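Local coordinates for protein vinylacetyl-CoA Delta-isomerase (Nitrosopumilus maritimus SCM1, PDB 6VJR) that probably dehydrates 4-hydroxybutyryl-CoA to crotonyl-CoA and isomerises vinylacetyl-CoA, with the help of bound FAD and a [4Fe-4S] cluster, at residues 30-33 with 34-37; 233-236 with 237-240. All coordinates share one frame; numbering follows the deposited sequence. Where two conformers were deposited one is given.

Interaction 1: 30-33 with 34-37; sequences VDHP and MIRP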
loop_
_atom_site.group_PDB
_atom_site.type_symbol
_atom_site.label_atom_id
_atom_site.label_comp_id
_atom_site.label_asym_id
_atom_site.label_seq_id
_atom_site.Cartn_x
_atom_site.Cartn_y
_atom_site.Cartn_z
ATOM N N VAL A 30 -0.318 -27.462 34.039
ATOM C CA VAL A 30 -1.771 -27.333 33.937
ATOM C C VAL A 30 -2.276 -26.316 34.953
ATOM O O VAL A 30 -3.333 -25.722 34.763
ATOM C CB VAL A 30 -2.484 -28.685 34.153
ATOM C CG1 VAL A 30 -4.000 -28.549 34.152
ATOM C CG2 VAL A 30 -2.095 -29.698 33.111
ATOM N N ASP A 31 -1.556 -26.185 36.072
ATOM C CA ASP A 31 -1.966 -25.292 37.137
ATOM C C ASP A 31 -1.238 -23.950 37.105
ATOM O O ASP A 31 -1.428 -23.136 38.008
ATOM C CB ASP A 31 -1.725 -25.996 38.454
ATOM C CG ASP A 31 -2.643 -27.174 38.732
ATOM O OD1 ASP A 31 -3.727 -27.239 38.129
ATOM O OD2 ASP A 31 -2.236 -28.020 39.541
ATOM N N HIS A 32 -0.393 -23.712 36.112
ATOM C CA HIS A 32 0.344 -22.458 36.061
ATOM C C HIS A 32 -0.497 -21.457 35.281
ATOM O O HIS A 32 -0.826 -21.696 34.118
ATOM C CB HIS A 32 1.706 -22.634 35.409
ATOM C CG HIS A 32 2.612 -21.460 35.555
ATOM N ND1 HIS A 32 2.333 -20.206 35.084
ATOM C CD2 HIS A 32 3.795 -21.395 36.192
ATOM C CE1 HIS A 32 3.357 -19.414 35.398
ATOM N NE2 HIS A 32 4.262 -20.130 36.073
ATOM N N PRO A 33 -0.861 -20.292 35.859
ATOM C CA PRO A 33 -1.749 -19.361 35.165
ATOM C C PRO A 33 -1.232 -18.787 33.847
ATOM O O PRO A 33 -2.013 -18.337 33.020
ATOM C CB PRO A 33 -1.949 -18.211 36.141
ATOM C CG PRO A 33 -1.127 -18.509 37.346
ATOM C CD PRO A 33 -0.474 -19.846 37.204
ATOM N N MET A 34 0.079 -18.818 33.618
ATOM C CA MET A 34 0.592 -18.329 32.351
ATOM C C MET A 34 0.433 -19.359 31.244
ATOM O O MET A 34 0.353 -18.993 30.062
ATOM C CB MET A 34 2.062 -17.920 32.473
ATOM C CG MET A 34 2.614 -17.252 31.245
ATOM S SD MET A 34 4.216 -16.495 31.526
ATOM C CE MET A 34 5.048 -16.787 29.946
ATOM N N ILE A 35 0.349 -20.628 31.630
ATOM C CA ILE A 35 0.339 -21.746 30.699
ATOM C C ILE A 35 -1.087 -22.245 30.466
ATOM O O ILE A 35 -1.428 -22.696 29.365
ATOM C CB ILE A 35 1.269 -22.854 31.202
ATOM C CG1 ILE A 35 2.693 -22.325 31.460
ATOM C CG2 ILE A 35 1.260 -24.064 30.258
ATOM C CD1 ILE A 35 3.654 -23.380 31.988
ATOM N N ARG A 36 -1.943 -22.152 31.482
ATOM C CA ARG A 36 -3.258 -22.749 31.389
ATOM C C ARG A 36 -4.042 -22.208 30.185
ATOM O O ARG A 36 -4.746 -22.957 29.527
ATOM C CB ARG A 36 -4.060 -22.626 32.683
ATOM C CG ARG A 36 -5.472 -23.198 32.612
ATOM C CD ARG A 36 -5.465 -24.637 32.172
ATOM N NE ARG A 36 -6.799 -25.204 32.370
ATOM C CZ ARG A 36 -7.230 -25.817 33.459
ATOM N NH1 ARG A 36 -6.428 -25.980 34.485
ATOM N NH2 ARG A 36 -8.480 -26.208 33.540
ATOM N N PRO A 37 -3.993 -20.918 29.807
ATOM C CA PRO A 37 -4.790 -20.472 28.653
ATOM C C PRO A 37 -4.447 -21.228 27.369
ATOM O O PRO A 37 -5.315 -21.489 26.549
ATOM C CB PRO A 37 -4.458 -18.970 28.554
ATOM C CG PRO A 37 -4.132 -18.617 30.004
ATOM C CD PRO A 37 -3.332 -19.795 30.497
#
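His32 and Met34 run alongside each other, with the imidazole turned so that its ND1 edge looks at the backbone of Met34. Met34 N donates to His32 ND1 at 3.0 Å, almost exactly in the ring plane. ND1 is thus the accepting nitrogen, consistent with an imidazole proton on NE2. Setting CG anti to the backbone N (chi1 -169°) brings the ND1-CE1 edge alongside Met34, whose CB lies 3.5 Å from His32 CE1. Ile35 runs obliquely past the other end of the side chain, its CD1 4.0 Å from His32 CB. The main chain of His32 is used as well: its O takes two amides, Ile35 N from above the carbonyl plane at 3.0 Å and Arg36 N almost straight ahead at 2.9 Å. Together these bonds pin His32 by both ring and carbonyl. Arg36 folds back the other way. Its chain bends at chi2 (55°), which brings NH1 to Val30 O at 3.1 Å, with the oxygen close to the guanidinium plane; Val30 CG1 packs beside the same nitrogen. Asn40 takes NE, fixing the guanidinium from a second direction, while Asp31 pairs with Arg13 instead. Pro37 has no amide hydrogen to offer Pro33 O, and its CD sits 3.2 Å from that oxygen. By this turn, with i+3 and i+4 bonds to His32 O and a backbone N-H of Met34 given to the ring of His32, the loop after strand 24-25 leads into helix 36-51.

Interaction 2: 233-236 with 237-240; sequences CDTR and SMEE. With NA (sodium ion), chain K; NA (sodium ion), chain L.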
loop_
_atom_site.group_PDB
_atom_site.type_symbol
_atom_site.label_atom_id
_atom_site.label_comp_id
_atom_site.label_asym_id
_atom_site.label_seq_id
_atom_site.Cartn_x
_atom_site.Cartn_y
_atom_site.Cartn_z
ATOM N N CYS A 233 3.128 -8.935 27.470
ATOM C CA CYS A 233 2.058 -8.926 28.465
ATOM C C CYS A 233 1.827 -10.293 29.113
ATOM O O CYS A 233 0.781 -10.494 29.767
ATOM C CB CYS A 233 0.727 -8.364 27.921
ATOM S SG CYS A 233 0.852 -6.665 27.360
ATOM N N ASP A 234 2.816 -11.200 29.021
ATOM C CA ASP A 234 2.669 -12.568 29.526
ATOM C C ASP A 234 2.169 -12.579 30.982
ATOM O O ASP A 234 1.248 -13.319 31.331
ATOM C CB ASP A 234 3.965 -13.347 29.373
ATOM C CG ASP A 234 5.282 -12.679 29.779
ATOM O OD1 ASP A 234 5.261 -11.606 30.459
ATOM O OD2 ASP A 234 6.345 -13.185 29.346
ATOM N N THR A 235 2.793 -11.768 31.828
ATOM C CA THR A 235 2.580 -11.860 33.256
ATOM C C THR A 235 1.240 -11.299 33.706
ATOM O O THR A 235 0.868 -11.523 34.861
ATOM C CB THR A 235 3.741 -11.294 34.054
ATOM O OG1 THR A 235 3.837 -9.930 33.684
ATOM C CG2 THR A 235 5.020 -12.094 33.841
ATOM N N ARG A 236 0.462 -10.665 32.807
ATOM C CA ARG A 236 -0.868 -10.272 33.215
ATOM C C ARG A 236 -1.682 -11.496 33.619
ATOM O O ARG A 236 -2.616 -11.399 34.443
ATOM C CB ARG A 236 -1.596 -9.512 32.115
ATOM C CG ARG A 236 -0.950 -8.152 31.892
ATOM C CD ARG A 236 -1.756 -7.301 30.991
ATOM N NE ARG A 236 -1.122 -6.033 30.626
ATOM C CZ ARG A 236 -1.677 -5.095 29.893
ATOM N NH1 ARG A 236 -2.909 -5.223 29.499
ATOM N NH2 ARG A 236 -1.000 -3.987 29.541
ATOM N N SER A 237 -1.389 -12.617 32.969
ATOM C CA SER A 237 -2.054 -13.872 33.262
ATOM C C SER A 237 -1.901 -14.260 34.733
ATOM O O SER A 237 -2.772 -14.929 35.266
ATOM C CB SER A 237 -1.523 -14.984 32.381
ATOM O OG SER A 237 -0.152 -15.248 32.663
ATOM N N MET A 238 -0.762 -13.911 35.333
ATOM C CA MET A 238 -0.404 -14.285 36.685
ATOM C C MET A 238 -0.931 -13.295 37.722
ATOM O O MET A 238 -0.787 -13.550 38.914
ATOM C CB MET A 238 1.120 -14.407 36.799
ATOM C CG MET A 238 1.635 -15.499 35.884
ATOM S SD MET A 238 3.404 -15.491 35.556
ATOM C CE MET A 238 4.075 -15.754 37.202
ATOM N N GLU A 239 -1.465 -12.158 37.270
ATOM C CA GLU A 239 -2.066 -11.172 38.150
ATOM C C GLU A 239 -3.507 -11.583 38.424
ATOM O O GLU A 239 -4.164 -12.148 37.561
ATOM C CB GLU A 239 -2.144 -9.775 37.524
ATOM C CG GLU A 239 -0.836 -9.191 36.992
ATOM C CD GLU A 239 -1.064 -7.997 36.047
ATOM O OE1 GLU A 239 -0.021 -7.493 35.513
ATOM O OE2 GLU A 239 -2.276 -7.568 35.841
ATOM N N GLU A 240 -3.981 -11.285 39.627
ATOM C CA GLU A 240 -5.381 -11.460 39.947
ATOM C C GLU A 240 -6.165 -10.500 39.066
ATOM O O GLU A 240 -5.712 -9.394 38.716
ATOM C CB GLU A 240 -5.700 -11.185 41.418
ATOM C CG GLU A 240 -4.943 -12.122 42.344
ATOM C CD GLU A 240 -5.738 -13.332 42.804
ATOM O OE1 GLU A 240 -6.273 -14.047 41.928
ATOM O OE2 GLU A 240 -5.835 -13.539 44.043
HETATM NA NA NA K . -4.850 -11.362 35.108
HETATM NA NA NA L . -4.992 -15.826 35.420
HETATM O O HOH W 1 2.400 -8.287 35.726
HETATM O O HOH W 2 -4.694 -8.909 35.712
HETATM O O HOH W 3 -5.596 -13.555 34.736
HETATM O O HOH W 4 -4.562 -17.366 33.490
HETATM O O HOH W 5 -7.494 -16.474 34.995
HETATM O O HOH W 6 -5.290 -17.443 36.617
#
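Arg236 O and Glu239 O meet at a sodium ion, lying 2.3 Å and 2.7 Å from the metal of chain K. Two waters, Gly241 O and Asp245 OD1 complete its six ligands. Arg236 O has a second duty, since Glu239 N donates to it at 3.1 Å from well above the carbonyl plane, closing the turn that holds both carbonyls near the ion. One of the two waters, water 3, bridges to the second sodium, chain L, which Ser237 O binds at 2.4 Å and which is otherwise largely hydrated. The other, water 2, donates to Glu239 OE2 and Glu240 O, tying the first ion's hydration to the acidic side chain. The carboxylate of Glu239 is carried back over the turn on a chain extended beyond CG, which follows the course of the Arg236 side chain. The opposite charges nevertheless stay apart, with 5.2 Å between Arg236 NE and Glu239 OE1. Each has its own partner: Glu239 OE2 forms a salt bridge with Arg230 of the second subunit, and Arg236 NH1 one with Glu429. On its other oxygen Glu239 accepts from water 1, which also bonds Thr235 OG1. Cys233 SG lies on one face of the guanidinium of Arg236, 3.6 Å above its plane and displaced toward the rim of the group. Behind the metal ligands, positioning them, is a run of i+3 backbone bonds: Ser237 N to Asp234 O, and Met238 N to Thr235 O at 2.9 Å. Asp234 itself is steadied by a salt bridge to Arg230 of its own chain. Such consecutive i+3 bonds mark a short 3-10 helix, and here it forms part of a sodium-binding loop between strands 224-228 and 254-259, at an interface with the second subunit.

Interactions 1 and 2 are neighbouring turns, with centres about 11 Å apart, and they touch directly: Met34 CE packs on Asp234 CB, 3.7 Å away, and the His32 ring reaches Met238 SD. Both are partly buried and both lie in the N-terminal part of the chain, in the region related to 4-hydroxyphenylacetate 3-hydroxylase. Interaction 1 leads into a long helix and relies on direct bonds, with an imidazole and a guanidinium turned onto the main chain; no other subunit touches it. Interaction 2 sits in a loop between strands, where sodium ions and waters gather its carbonyls and its charged side chains reach the second subunit. Residues 30-37 thus pack within one chain, while 233-240 also take part in assembly.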